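Local coordinates for protein virulence factor (Pectobacterium carotovorum, PDB 2W3Y) that is an S-palmitoylated virulence factor of a Drosophila pathogen and binds to lipid vesicles, at residues A[40-45]-A[169-174]; A[31-36]-A[87-92]. All blocks are in the same frame, centred on the assembly; numbering follows the deposited sequence.

Contact 1. Residues A[40-45]-A[169-174]. With PLM (palmitic acid), chain C.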
loop_
_atom_site.group_PDB
_atom_site.type_symbol
_atom_site.label_atom_id
_atom_site.label_comp_id
_atom_site.label_asym_id
_atom_site.label_seq_id
_atom_site.Cartn_x
_atom_site.Cartn_y
_atom_site.Cartn_z
ATOM N N GLY A 40 -14.705 -7.973 0.141
ATOM C CA GLY A 40 -13.841 -6.862 -0.227
ATOM C C GLY A 40 -12.459 -7.333 -0.660
ATOM O O GLY A 40 -12.155 -8.522 -0.637
ATOM N N ALA A 41 -11.617 -6.391 -1.067
ATOM C CA ALA A 41 -10.286 -6.744 -1.535
ATOM C C ALA A 41 -9.258 -5.802 -0.902
ATOM O O ALA A 41 -9.562 -4.637 -0.659
ATOM C CB ALA A 41 -10.225 -6.650 -3.063
ATOM N N VAL A 42 -8.056 -6.310 -0.640
ATOM C CA VAL A 42 -6.915 -5.479 -0.252
ATOM C C VAL A 42 -5.841 -5.733 -1.297
ATOM O O VAL A 42 -5.414 -6.873 -1.461
ATOM C CB VAL A 42 -6.316 -5.890 1.131
ATOM C CG1 VAL A 42 -5.193 -4.930 1.522
ATOM C CG2 VAL A 42 -7.391 -5.967 2.200
ATOM N N GLN A 43 -5.411 -4.677 -1.981
ATOM C CA GLN A 43 -4.401 -4.762 -3.008
ATOM C C GLN A 43 -3.058 -4.532 -2.300
ATOM O O GLN A 43 -2.792 -3.449 -1.860
ATOM C CB GLN A 43 -4.680 -3.656 -4.037
ATOM C CG GLN A 43 -4.080 -3.856 -5.383
ATOM C CD GLN A 43 -4.986 -4.638 -6.272
ATOM O OE1 GLN A 43 -6.019 -4.128 -6.747
ATOM N NE2 GLN A 43 -4.624 -5.905 -6.501
ATOM N N TYR A 44 -2.241 -5.567 -2.157
ATOM C CA TYR A 44 -0.925 -5.429 -1.518
ATOM C C TYR A 44 0.132 -5.058 -2.552
ATOM O O TYR A 44 0.327 -5.796 -3.509
ATOM C CB TYR A 44 -0.541 -6.733 -0.819
ATOM C CG TYR A 44 -1.405 -7.114 0.359
ATOM C CD1 TYR A 44 -1.286 -6.434 1.587
ATOM C CD2 TYR A 44 -2.309 -8.164 0.268
ATOM C CE1 TYR A 44 -2.050 -6.790 2.684
ATOM C CE2 TYR A 44 -3.103 -8.527 1.383
ATOM C CZ TYR A 44 -2.961 -7.817 2.569
ATOM O OH TYR A 44 -3.701 -8.166 3.662
ATOM N N GLN A 45 0.808 -3.917 -2.389
ATOM C CA GLN A 45 1.710 -3.429 -3.449
ATOM C C GLN A 45 3.035 -2.843 -2.929
ATOM O O GLN A 45 3.108 -2.330 -1.811
ATOM C CB GLN A 45 1.014 -2.359 -4.314
ATOM C CG GLN A 45 -0.413 -2.701 -4.721
ATOM C CD GLN A 45 -0.479 -3.449 -6.034
ATOM O OE1 GLN A 45 -0.301 -2.849 -7.093
ATOM N NE2 GLN A 45 -0.717 -4.762 -5.976
ATOM N N LEU A 169 -9.242 -1.558 -0.732
ATOM C CA LEU A 169 -8.124 -0.927 -0.026
ATOM C C LEU A 169 -6.791 -1.199 -0.746
ATOM O O LEU A 169 -6.607 -2.268 -1.322
ATOM C CB LEU A 169 -8.050 -1.438 1.435
ATOM C CG LEU A 169 -9.253 -1.311 2.396
ATOM C CD1 LEU A 169 -10.267 -2.444 2.218
ATOM C CD2 LEU A 169 -8.804 -1.276 3.869
ATOM N N TYR A 170 -5.905 -0.204 -0.741
ATOM C CA TYR A 170 -4.507 -0.355 -1.110
ATOM C C TYR A 170 -3.687 -0.307 0.175
ATOM O O TYR A 170 -3.742 0.676 0.909
ATOM C CB TYR A 170 -4.043 0.756 -2.065
ATOM C CG TYR A 170 -4.291 0.436 -3.515
ATOM C CD1 TYR A 170 -5.581 0.185 -3.956
ATOM C CD2 TYR A 170 -3.236 0.358 -4.450
ATOM C CE1 TYR A 170 -5.844 -0.125 -5.270
ATOM C CE2 TYR A 170 -3.498 0.041 -5.799
ATOM C CZ TYR A 170 -4.824 -0.207 -6.180
ATOM O OH TYR A 170 -5.192 -0.522 -7.475
ATOM N N ALA A 171 -2.963 -1.396 0.446
ATOM C CA ALA A 171 -2.028 -1.483 1.568
ATOM C C ALA A 171 -0.643 -1.647 0.939
ATOM O O ALA A 171 -0.293 -2.731 0.461
ATOM C CB ALA A 171 -2.368 -2.651 2.451
ATOM N N TYR A 172 0.121 -0.565 0.927
ATOM C CA TYR A 172 1.294 -0.482 0.074
ATOM C C TYR A 172 2.424 0.359 0.634
ATOM O O TYR A 172 2.265 1.023 1.666
ATOM C CB TYR A 172 0.900 -0.005 -1.350
ATOM C CG TYR A 172 0.463 1.452 -1.518
ATOM C CD1 TYR A 172 1.286 2.381 -2.165
ATOM C CD2 TYR A 172 -0.796 1.895 -1.059
ATOM C CE1 TYR A 172 0.879 3.728 -2.349
ATOM C CE2 TYR A 172 -1.208 3.225 -1.235
ATOM C CZ TYR A 172 -0.367 4.135 -1.893
ATOM O OH TYR A 172 -0.768 5.446 -2.071
ATOM N N SER A 173 3.582 0.274 -0.026
ATOM C CA SER A 173 4.701 1.170 0.207
ATOM C C SER A 173 5.193 1.743 -1.123
ATOM O O SER A 173 5.006 1.117 -2.179
ATOM C CB SER A 173 5.856 0.468 0.969
ATOM O OG SER A 173 6.451 -0.579 0.213
ATOM N N THR A 174 5.769 2.950 -1.061
ATOM C CA THR A 174 6.455 3.572 -2.201
ATOM C C THR A 174 7.901 3.842 -1.805
ATOM O O THR A 174 8.217 4.110 -0.634
ATOM C CB THR A 174 5.812 4.893 -2.713
ATOM O OG1 THR A 174 6.129 5.968 -1.823
ATOM C CG2 THR A 174 4.290 4.774 -2.864
HETATM C C1 PLM C . -8.615 -3.050 -15.138
HETATM O O2 PLM C . -9.343 -3.727 -15.911
HETATM C C2 PLM C . -9.234 -2.279 -13.979
HETATM C C3 PLM C . -8.914 -2.871 -12.609
HETATM C C4 PLM C . -9.574 -2.111 -11.456
HETATM C C5 PLM C . -8.854 -0.807 -11.113
HETATM C C6 PLM C . -9.773 0.215 -10.445
HETATM C C7 PLM C . -8.969 1.305 -9.740
HETATM C C8 PLM C . -9.715 2.640 -9.640
HETATM C C9 PLM C . -10.139 2.882 -8.192
HETATM C CA PLM C . -9.411 4.036 -7.512
HETATM C CB PLM C . -8.508 3.545 -6.386
HETATM C CC PLM C . -7.384 4.541 -6.141
HETATM C CD PLM C . -6.052 3.848 -5.893
HETATM C CE PLM C . -5.513 4.234 -4.525
HETATM C CF PLM C . -4.022 3.953 -4.406
HETATM O O HOH W 1 4.849 -2.780 0.415
#
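Two neighbouring strands of the large mixed β-sheet of Evf, 40-49 and 166-179, run parallel here, V42 pairing with L169, Q43 with Y170, Y44 with A171 and Q45 with Y172. The segment axes are 4.6 Å apart at closest approach and their directions differ by 24°, the twist of a β-sheet. Five N-H···O=C bonds alternate across the seam, from L169 N to A41 O at one end to S173 N to Q45 O at the other; the nearly straight bond from Q43 N to L169 O spans 2.8 Å. Beyond the last of them a water donates to Q45 O and also bonds S173 OG.

The face bearing Q43 and Y170 meets the lipid. With CG of Q43 anti to its backbone N (chi1 -159°), the glutamine runs alongside the phenol, CB sitting over the ring centre, 3.9 Å from the centroid of Y170, in a CH-π contact. CF, the last modelled carbon of the palmitic acid chain, lies against the opposite face, 3.6 Å from Y170 CG, so the ring is held between CB and CG of Q43 and the acyl chain. Y168 OH bonds both Q43 OE1 and Y170 OH and ties down the polar ends of the pair.

On the other face the methyl of A171 packs 3.7 Å from V42 CG1 and 4.0 Å from Y44 CD1, and W94 of helix 91-105 covers all three residues. Helix 142-159 and the acyl chain lie against the face with Q43, Y170, Q45 and Y172, consistent with a wall of the acyl-chain site of this lipid-binding fold.

Contact 2. Residues A[31-36]-A[87-92]; sequences DIVPGL and EKYHYD
The K88 and V33 backbones approach no closer than 6.5 Å between CA atoms, and no backbone-to-backbone hydrogen bond joins segments 31-36 and 87-92. Segment 31-36 is largely extended through P34, turns at G35 and enters strand 36-37 at L36. Segment 87-92 turns, with H90 N bonded to E87 O at 3.1 Å, and then enters helix 91-105, H90 taking the N-cap position.

Side chains therefore make the junction, above all that of Y89. Its CG lies anti to the carbonyl carbon (chi1 -54°), which sends the phenol across to the loop, where OH donates to P34 O over 2.6 Å. The acceptor lies at the ring edge, in the ring plane, while the hydroxyl is tilted 26° from the plane of the carbonyl group and meets it at a C=O···O angle of 129°. The same hydroxyl touches the pyrrolidine ring, 3.6 Å from P34 CD, with the two side chains nearly at right angles.

V33 packs beside the Y89 ring. Its CG1 rests 3.5 Å from Y89 CE1, the two side chains running antiparallel past each other, and reaches K88 CB at 3.9 Å. The aliphatic part of K88 thus serves as a flank for the valine, whereas its ammonium group bonds N79 OD1 on helix 57-81. V33 N is bonded to S75 OG, which fixes the loop to the same helix.

The contact is a tyrosine-to-backbone-carbonyl hydrogen bond, with a valine packed against the ring, joining the loop before the β-hairpin of strands 36-37 and 40-49 to the N-terminal approach of helix 91-105.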
loop_
_atom_site.group_PDB
_atom_site.type_symbol
_atom_site.label_atom_id
_atom_site.label_comp_id
_atom_site.label_asym_id
_atom_site.label_seq_id
_atom_site.Cartn_x
_atom_site.Cartn_y
_atom_site.Cartn_z
ATOM N N ASP A 31 -1.785 -14.781 10.497
ATOM C CA ASP A 31 -2.565 -14.683 9.252
ATOM C C ASP A 31 -2.839 -13.223 8.880
ATOM O O ASP A 31 -3.065 -12.393 9.757
ATOM C CB ASP A 31 -3.893 -15.424 9.393
ATOM C CG ASP A 31 -3.717 -16.929 9.492
ATOM O OD1 ASP A 31 -2.656 -17.437 9.068
ATOM O OD2 ASP A 31 -4.655 -17.607 9.985
ATOM N N ILE A 32 -2.810 -12.918 7.583
ATOM C CA ILE A 32 -3.123 -11.567 7.109
ATOM C C ILE A 32 -4.488 -11.548 6.454
ATOM O O ILE A 32 -5.078 -12.604 6.210
ATOM C CB ILE A 32 -2.013 -10.972 6.175
ATOM C CG1 ILE A 32 -1.928 -11.745 4.844
ATOM C CG2 ILE A 32 -0.668 -10.892 6.948
ATOM C CD1 ILE A 32 -1.111 -11.033 3.744
ATOM N N VAL A 33 -5.004 -10.352 6.199
ATOM C CA VAL A 33 -6.303 -10.213 5.597
ATOM C C VAL A 33 -6.203 -10.695 4.143
ATOM O O VAL A 33 -5.327 -10.237 3.402
ATOM C CB VAL A 33 -6.806 -8.763 5.691
ATOM C CG1 VAL A 33 -8.095 -8.566 4.856
ATOM C CG2 VAL A 33 -6.993 -8.354 7.181
ATOM N N PRO A 34 -7.065 -11.651 3.750
ATOM C CA PRO A 34 -7.002 -12.194 2.380
ATOM C C PRO A 34 -7.186 -11.111 1.315
ATOM O O PRO A 34 -8.057 -10.238 1.449
ATOM C CB PRO A 34 -8.152 -13.211 2.354
ATOM C CG PRO A 34 -8.291 -13.613 3.810
ATOM C CD PRO A 34 -8.102 -12.324 4.547
ATOM N N GLY A 35 -6.360 -11.172 0.274
ATOM C CA GLY A 35 -6.311 -10.120 -0.741
ATOM C C GLY A 35 -7.599 -9.965 -1.526
ATOM O O GLY A 35 -7.958 -8.862 -1.913
ATOM N N LEU A 36 -8.289 -11.074 -1.779
ATOM C CA LEU A 36 -9.510 -11.009 -2.560
ATOM C C LEU A 36 -10.608 -11.885 -1.959
ATOM O O LEU A 36 -10.413 -13.073 -1.729
ATOM C CB LEU A 36 -9.229 -11.370 -4.026
ATOM C CG LEU A 36 -10.395 -11.460 -5.017
ATOM C CD1 LEU A 36 -11.061 -10.098 -5.185
ATOM C CD2 LEU A 36 -9.918 -12.001 -6.354
ATOM N N GLU A 87 -15.643 -6.904 8.424
ATOM C CA GLU A 87 -14.898 -5.855 9.092
ATOM C C GLU A 87 -13.385 -5.902 8.865
ATOM O O GLU A 87 -12.695 -4.894 9.087
ATOM C CB GLU A 87 -15.242 -5.843 10.584
ATOM C CG GLU A 87 -16.605 -5.213 10.863
ATOM C CD GLU A 87 -17.036 -5.390 12.316
ATOM O OE1 GLU A 87 -16.797 -4.468 13.135
ATOM O OE2 GLU A 87 -17.588 -6.469 12.641
ATOM N N LYS A 88 -12.863 -7.037 8.396
ATOM C CA LYS A 88 -11.458 -7.067 7.897
ATOM C C LYS A 88 -11.202 -6.057 6.755
ATOM O O LYS A 88 -10.066 -5.623 6.533
ATOM C CB LYS A 88 -11.050 -8.472 7.415
ATOM C CG LYS A 88 -11.040 -9.533 8.483
ATOM C CD LYS A 88 -10.807 -10.913 7.854
ATOM C CE LYS A 88 -11.258 -12.042 8.766
ATOM N NZ LYS A 88 -10.379 -12.221 9.923
ATOM N N TYR A 89 -12.260 -5.691 6.037
ATOM C CA TYR A 89 -12.170 -4.739 4.931
ATOM C C TYR A 89 -12.753 -3.350 5.274
ATOM O O TYR A 89 -13.061 -2.565 4.385
ATOM C CB TYR A 89 -12.801 -5.348 3.661
ATOM C CG TYR A 89 -12.194 -6.703 3.341
ATOM C CD1 TYR A 89 -11.014 -6.799 2.601
ATOM C CD2 TYR A 89 -12.782 -7.879 3.817
ATOM C CE1 TYR A 89 -10.444 -8.040 2.320
ATOM C CE2 TYR A 89 -12.209 -9.133 3.564
ATOM C CZ TYR A 89 -11.035 -9.194 2.799
ATOM O OH TYR A 89 -10.450 -10.416 2.562
ATOM N N HIS A 90 -12.872 -3.049 6.567
ATOM C CA HIS A 90 -13.358 -1.739 7.006
ATOM C C HIS A 90 -12.163 -0.839 7.217
ATOM O O HIS A 90 -11.337 -1.095 8.103
ATOM C CB HIS A 90 -14.192 -1.840 8.298
ATOM C CG HIS A 90 -15.591 -2.319 8.074
ATOM N ND1 HIS A 90 -16.563 -2.267 9.053
ATOM C CD2 HIS A 90 -16.191 -2.841 6.977
ATOM C CE1 HIS A 90 -17.696 -2.747 8.570
ATOM N NE2 HIS A 90 -17.497 -3.103 7.312
ATOM N N TYR A 91 -12.084 0.215 6.409
ATOM C CA TYR A 91 -10.944 1.142 6.471
ATOM C C TYR A 91 -10.646 1.699 7.882
ATOM O O TYR A 91 -9.478 1.884 8.260
ATOM C CB TYR A 91 -11.122 2.293 5.496
ATOM C CG TYR A 91 -9.943 3.227 5.513
ATOM C CD1 TYR A 91 -8.757 2.866 4.872
ATOM C CD2 TYR A 91 -9.986 4.444 6.201
ATOM C CE1 TYR A 91 -7.646 3.695 4.895
ATOM C CE2 TYR A 91 -8.860 5.286 6.231
ATOM C CZ TYR A 91 -7.707 4.889 5.565
ATOM O OH TYR A 91 -6.591 5.666 5.554
ATOM N N ASP A 92 -11.696 1.960 8.655
ATOM C CA ASP A 92 -11.520 2.574 9.972
ATOM C C ASP A 92 -10.675 1.713 10.922
ATOM O O ASP A 92 -9.948 2.245 11.744
ATOM C CB ASP A 92 -12.865 2.989 10.594
ATOM C CG ASP A 92 -13.451 4.268 9.949
ATOM O OD1 ASP A 92 -14.705 4.360 9.836
ATOM O OD2 ASP A 92 -12.674 5.191 9.562
#

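Overall arrangement
The centres of contacts 1 and 2 are about 10 Å apart, and the two touch directly. Y44 OH reaches V33 O at 2.6 Å, a probable hydrogen bond, and V42 N probably bonds G35 O at 2.9 Å, so the loop 31-36 is anchored on the strand 40-45. Y89 also leans on V42 and L169, on the sheet face that W94 covers. Along the chain the segments alternate, 31-36, 40-45, 87-92 and 169-174. The acyl chain meets Y170 on the other face of the sheet. The side chain of Y89 is about 14 Å from the bound palmitic acid; contact 1 therefore borders the lipid, whereas contact 2 lies on the W94 side of the sheet, away from it.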